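Local coordinates for abhydrolase domain-containing protein (PDB 5H3H) that probably hydrolyses carboxylic esters as an alpha/beta-hydrolase-fold esterase and may act as a perhydrolase, with peracetic acid bound in its pocket, at residues B[94-99]-B[121-126]; B[212-217]-B[226-231]. One frame throughout, in Å; residues are numbered along the deposited sequence.

Contact 1. Residues B[94-99]-B[121-126]. With F50 (ethaneperoxoic acid), chain D.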
loop_
_atom_site.group_PDB
_atom_site.type_symbol
_atom_site.label_atom_id
_atom_site.label_comp_id
_atom_site.label_asym_id
_atom_site.label_seq_id
_atom_site.Cartn_x
_atom_site.Cartn_y
_atom_site.Cartn_z
ATOM N N GLY B 94 6.807 16.798 -0.772
ATOM C CA GLY B 94 7.558 16.711 0.429
ATOM C C GLY B 94 8.872 17.445 0.287
ATOM O O GLY B 94 9.588 17.202 -0.680
ATOM N N PHE B 95 9.156 18.326 1.224
ATOM C CA PHE B 95 10.448 19.059 1.259
ATOM C C PHE B 95 11.280 18.451 2.372
ATOM O O PHE B 95 10.836 18.356 3.520
ATOM C CB PHE B 95 10.242 20.518 1.500
ATOM C CG PHE B 95 11.561 21.294 1.638
ATOM C CD1 PHE B 95 12.209 21.791 0.505
ATOM C CD2 PHE B 95 12.159 21.484 2.899
ATOM C CE1 PHE B 95 13.389 22.539 0.630
ATOM C CE2 PHE B 95 13.382 22.173 3.012
ATOM C CZ PHE B 95 13.990 22.666 1.875
ATOM N N SER B 96 12.481 18.007 2.022
ATOM C CA SER B 96 13.435 17.501 2.957
ATOM C C SER B 96 12.890 16.311 3.769
ATOM O O SER B 96 12.587 15.296 3.147
ATOM C CB SER B 96 13.994 18.671 3.775
ATOM O OG SER B 96 15.264 18.315 4.237
ATOM N N MET B 97 12.793 16.393 5.084
ATOM C CA MET B 97 12.199 15.281 5.845
ATOM C C MET B 97 10.799 14.906 5.310
ATOM O O MET B 97 10.418 13.733 5.339
ATOM C CB MET B 97 12.099 15.640 7.322
ATOM C CG MET B 97 11.742 14.453 8.226
ATOM S SD MET B 97 11.738 14.896 9.964
ATOM C CE MET B 97 10.452 16.159 10.018
ATOM N N GLY B 98 10.106 15.914 4.802
ATOM C CA GLY B 98 8.803 15.805 4.127
ATOM C C GLY B 98 8.800 14.891 2.933
ATOM O O GLY B 98 7.858 14.086 2.746
ATOM N N GLY B 99 9.890 14.932 2.190
ATOM C CA GLY B 99 10.159 13.990 1.134
ATOM C C GLY B 99 10.165 12.553 1.602
ATOM O O GLY B 99 9.459 11.712 1.038
ATOM N N GLY B 121 14.327 18.891 -2.455
ATOM C CA GLY B 121 15.424 18.784 -1.516
ATOM C C GLY B 121 15.292 17.611 -0.553
ATOM O O GLY B 121 15.677 17.701 0.584
ATOM N N ALA B 122 14.688 16.496 -0.978
ATOM C CA ALA B 122 14.232 15.481 -0.055
ATOM C C ALA B 122 15.371 14.733 0.667
ATOM O O ALA B 122 16.421 14.433 0.074
ATOM C CB ALA B 122 13.345 14.474 -0.780
ATOM N N ALA B 123 15.101 14.402 1.922
ATOM C CA ALA B 123 15.962 13.561 2.751
ATOM C C ALA B 123 15.713 12.092 2.428
ATOM O O ALA B 123 15.194 11.312 3.218
ATOM C CB ALA B 123 15.725 13.845 4.210
ATOM N N ALA B 124 16.105 11.708 1.239
ATOM C CA ALA B 124 15.805 10.347 0.752
ATOM C C ALA B 124 16.752 9.964 -0.359
ATOM O O ALA B 124 17.216 10.845 -1.055
ATOM C CB ALA B 124 14.368 10.222 0.277
ATOM N N PRO B 125 17.019 8.661 -0.512
ATOM C CA PRO B 125 16.434 7.561 0.338
ATOM C C PRO B 125 16.931 7.406 1.769
ATOM O O PRO B 125 16.298 6.667 2.565
ATOM C CB PRO B 125 16.804 6.266 -0.437
ATOM C CG PRO B 125 17.783 6.692 -1.487
ATOM C CD PRO B 125 17.429 8.134 -1.826
ATOM N N VAL B 126 18.048 8.059 2.088
ATOM C CA VAL B 126 18.589 8.057 3.416
ATOM C C VAL B 126 19.215 9.413 3.574
ATOM O O VAL B 126 19.793 9.965 2.655
ATOM C CB VAL B 126 19.703 7.016 3.646
ATOM C CG1 VAL B 126 19.731 6.584 5.109
ATOM C CG2 VAL B 126 19.582 5.806 2.739
HETATM C C F50 D . 15.404 18.589 6.699
HETATM O OX1 F50 D . 14.653 21.008 6.329
HETATM O O F50 D . 14.289 18.140 6.867
HETATM O OXT F50 D . 15.510 19.900 6.037
HETATM C CH3 F50 D . 16.614 17.818 7.148
#
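Ser-96 meets Gly-121, Ala-122 and Ala-123 mostly through its backbone. Its carbonyl O accepts the N-H of Ala-123 at 2.9 Å (N to O). The bond is nearly straight at the hydrogen, 176°, but the donor stands above the carbonyl plane. Ser-96 CA also lies 3.3 Å from Gly-121 O in a CA-H...O contact. Ala-123 CB rests 3.6 Å from Ser-96 O, and Ala-122 CB packs on Gly-99 CA at 3.7 Å, where the missing side chain of Gly-99 permits close approach. The CA-CB bond of Ser-96 points away from loop 121-126, and chi1 of -155° sets OG beside its own carbonyl carbon, at the ligand. OG lies only 2.5 Å from carbon C of the peracetic acid; whether this is a link, a reaction state or a clash is undecided. Met-97 N donates to ligand O at 2.9 Å. The Phe-95 ring has its edge near ligand OX1, and His-248 and Trp-30 N also bind the ligand. Ser-96 has positive phi (58°) within Gly-94 to Gly-98, as in a GxSxG nucleophile elbow. The chemistry is consistent with Ser-96 as nucleophile and Met-97 N as part of an oxyanion hole.

Contact 2. Residues B[212-217]-B[226-231]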
loop_
_atom_site.group_PDB
_atom_site.type_symbol
_atom_site.label_atom_id
_atom_site.label_comp_id
_atom_site.label_asym_id
_atom_site.label_seq_id
_atom_site.Cartn_x
_atom_site.Cartn_y
_atom_site.Cartn_z
ATOM N N THR B 212 6.428 11.200 -10.638
ATOM C CA THR B 212 7.269 11.997 -9.740
ATOM C C THR B 212 8.093 13.115 -10.422
ATOM O O THR B 212 8.608 12.952 -11.560
ATOM C CB THR B 212 8.130 11.057 -8.896
ATOM O OG1 THR B 212 7.249 10.031 -8.362
ATOM C CG2 THR B 212 8.836 11.815 -7.732
ATOM N N LEU B 213 8.158 14.261 -9.728
ATOM C CA LEU B 213 9.111 15.330 -10.015
ATOM C C LEU B 213 10.052 15.531 -8.833
ATOM O O LEU B 213 9.571 15.757 -7.710
ATOM C CB LEU B 213 8.375 16.626 -10.233
ATOM C CG LEU B 213 9.273 17.851 -10.417
ATOM C CD1 LEU B 213 10.098 17.635 -11.688
ATOM C CD2 LEU B 213 8.464 19.134 -10.478
ATOM N N ILE B 214 11.377 15.524 -9.112
ATOM C CA ILE B 214 12.414 15.773 -8.135
ATOM C C ILE B 214 12.926 17.188 -8.414
ATOM O O ILE B 214 13.354 17.473 -9.525
ATOM C CB ILE B 214 13.619 14.775 -8.256
ATOM C CG1 ILE B 214 13.176 13.301 -8.357
ATOM C CG2 ILE B 214 14.638 14.981 -7.121
ATOM C CD1 ILE B 214 12.269 12.881 -7.245
ATOM N N MET B 215 12.900 18.028 -7.387
ATOM C CA MET B 215 13.391 19.396 -7.434
ATOM C C MET B 215 14.544 19.399 -6.421
ATOM O O MET B 215 14.333 18.977 -5.252
ATOM C CB MET B 215 12.259 20.381 -7.009
ATOM C CG MET B 215 11.342 20.814 -8.138
ATOM S SD MET B 215 10.187 22.204 -7.839
ATOM C CE MET B 215 9.046 21.180 -7.070
ATOM N N HIS B 216 15.766 19.837 -6.816
ATOM C CA HIS B 216 16.852 19.830 -5.838
ATOM C C HIS B 216 17.935 20.871 -6.201
ATOM O O HIS B 216 18.245 21.056 -7.389
ATOM C CB HIS B 216 17.463 18.451 -5.792
ATOM C CG HIS B 216 17.970 18.047 -4.462
ATOM N ND1 HIS B 216 17.391 17.030 -3.753
ATOM C CD2 HIS B 216 19.049 18.443 -3.749
ATOM C CE1 HIS B 216 18.079 16.829 -2.637
ATOM N NE2 HIS B 216 19.086 17.688 -2.612
ATOM N N GLY B 217 18.433 21.551 -5.164
ATOM C CA GLY B 217 19.519 22.541 -5.268
ATOM C C GLY B 217 20.878 21.899 -5.518
ATOM O O GLY B 217 21.296 20.966 -4.802
ATOM N N GLU B 226 23.658 14.646 -4.630
ATOM C CA GLU B 226 23.758 13.213 -4.892
ATOM C C GLU B 226 22.485 12.414 -4.478
ATOM O O GLU B 226 22.112 11.429 -5.164
ATOM C CB GLU B 226 25.011 12.599 -4.277
ATOM C CG GLU B 226 26.305 13.040 -4.960
ATOM C CD GLU B 226 27.012 14.209 -4.294
ATOM O OE1 GLU B 226 26.364 15.044 -3.609
ATOM O OE2 GLU B 226 28.251 14.281 -4.456
ATOM N N PHE B 227 21.823 12.824 -3.393
ATOM C CA PHE B 227 20.513 12.182 -3.033
ATOM C C PHE B 227 19.540 12.246 -4.220
ATOM O O PHE B 227 18.812 11.272 -4.507
ATOM C CB PHE B 227 19.826 12.914 -1.888
ATOM C CG PHE B 227 20.430 12.727 -0.500
ATOM C CD1 PHE B 227 21.651 12.109 -0.271
ATOM C CD2 PHE B 227 19.758 13.285 0.589
ATOM C CE1 PHE B 227 22.168 12.013 1.016
ATOM C CE2 PHE B 227 20.265 13.182 1.896
ATOM C CZ PHE B 227 21.485 12.546 2.105
ATOM N N ALA B 228 19.516 13.387 -4.921
ATOM C CA ALA B 228 18.616 13.573 -6.064
ATOM C C ALA B 228 18.932 12.623 -7.205
ATOM O O ALA B 228 18.051 12.052 -7.795
ATOM C CB ALA B 228 18.640 15.009 -6.574
ATOM N N GLU B 229 20.215 12.469 -7.516
ATOM C CA GLU B 229 20.634 11.479 -8.509
ATOM C C GLU B 229 20.155 10.076 -8.151
ATOM O O GLU B 229 19.690 9.328 -8.997
ATOM C CB GLU B 229 22.162 11.558 -8.697
ATOM C CG GLU B 229 22.552 12.803 -9.492
ATOM C CD GLU B 229 24.055 13.123 -9.553
ATOM O OE1 GLU B 229 24.850 12.568 -8.763
ATOM O OE2 GLU B 229 24.433 13.974 -10.385
ATOM N N VAL B 230 20.234 9.722 -6.892
ATOM C CA VAL B 230 19.835 8.399 -6.462
ATOM C C VAL B 230 18.319 8.217 -6.623
ATOM O O VAL B 230 17.845 7.195 -7.160
ATOM C CB VAL B 230 20.327 8.098 -5.061
ATOM C CG1 VAL B 230 19.668 6.840 -4.482
ATOM C CG2 VAL B 230 21.838 7.903 -5.103
ATOM N N MET B 231 17.576 9.238 -6.242
ATOM C CA MET B 231 16.130 9.173 -6.353
ATOM C C MET B 231 15.671 9.058 -7.780
ATOM O O MET B 231 14.762 8.290 -8.043
ATOM C CB MET B 231 15.479 10.379 -5.711
ATOM C CG MET B 231 15.460 10.308 -4.212
ATOM S SD MET B 231 14.616 11.747 -3.450
ATOM C CE MET B 231 15.818 13.068 -3.637
#
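Ile-214 and His-216 of strand 212-217 direct CB toward helix 226-231 and meet Ala-228 and Met-231 there. The segments run nearly antiparallel, 163° between their directions, with axes 8.8 Å apart at closest approach. Apolar contacts come first. Ile-214 CG2, the branch anti to the backbone N, does the touching: it meets Ala-228 CB at 4.0 Å and the Met-231 methyl CE at 4.1 Å. The Met-231 chain is extended to SD and then bends at chi3 (-75°), which carries CE back to the strand. Leu-119 of the neighbouring strand 114-120 touches both Ile-214 and Met-231.

The second group lies against the imidazole of His-216. Ala-228 CB approaches the ring obliquely, 3.7 Å from ND1 and equally near His-216 CB. Met-231 CE, also oblique, is 4.3 Å from His-216 ND1. Phe-227 adds a looser contact through its CB, while its ring leads away.

No hydrogen bond crosses between the segments. His-216 NE2 is bonded to Cys-223 O in the connecting loop, which helps fix the ring. ND1 is buried with no polar partner in the model. Strand 211-217, helix 225-234 and strand 239-243 form a beta-alpha-beta unit of the alpha/beta hydrolase fold; this contact packs its helix on its first strand.

Contact 1 precedes contact 2 along the chain, and their centres are about 9 Å apart. Both reach the same sheet, where strands 90-95, 114-120 and 211-217 are parallel neighbours in that order. Strand 114-120 runs into the 121-126 loop of contact 1. A probable hydrogen bond from Gly-121 N to Met-215 O, 2.8 Å, ties that loop to strand 211-217. Ala-122, Ala-124 and Pro-125 touch Met-231, so helix 225-234 packs on the loop as well as on its strand. Contact 1 lies at the ligand, while contact 2 is buried packing beside it. The chain between strand 211-217 and helix 225-234 includes Asp-220, possibly the acid of a Ser-His-Asp triad with Ser-96 and His-248.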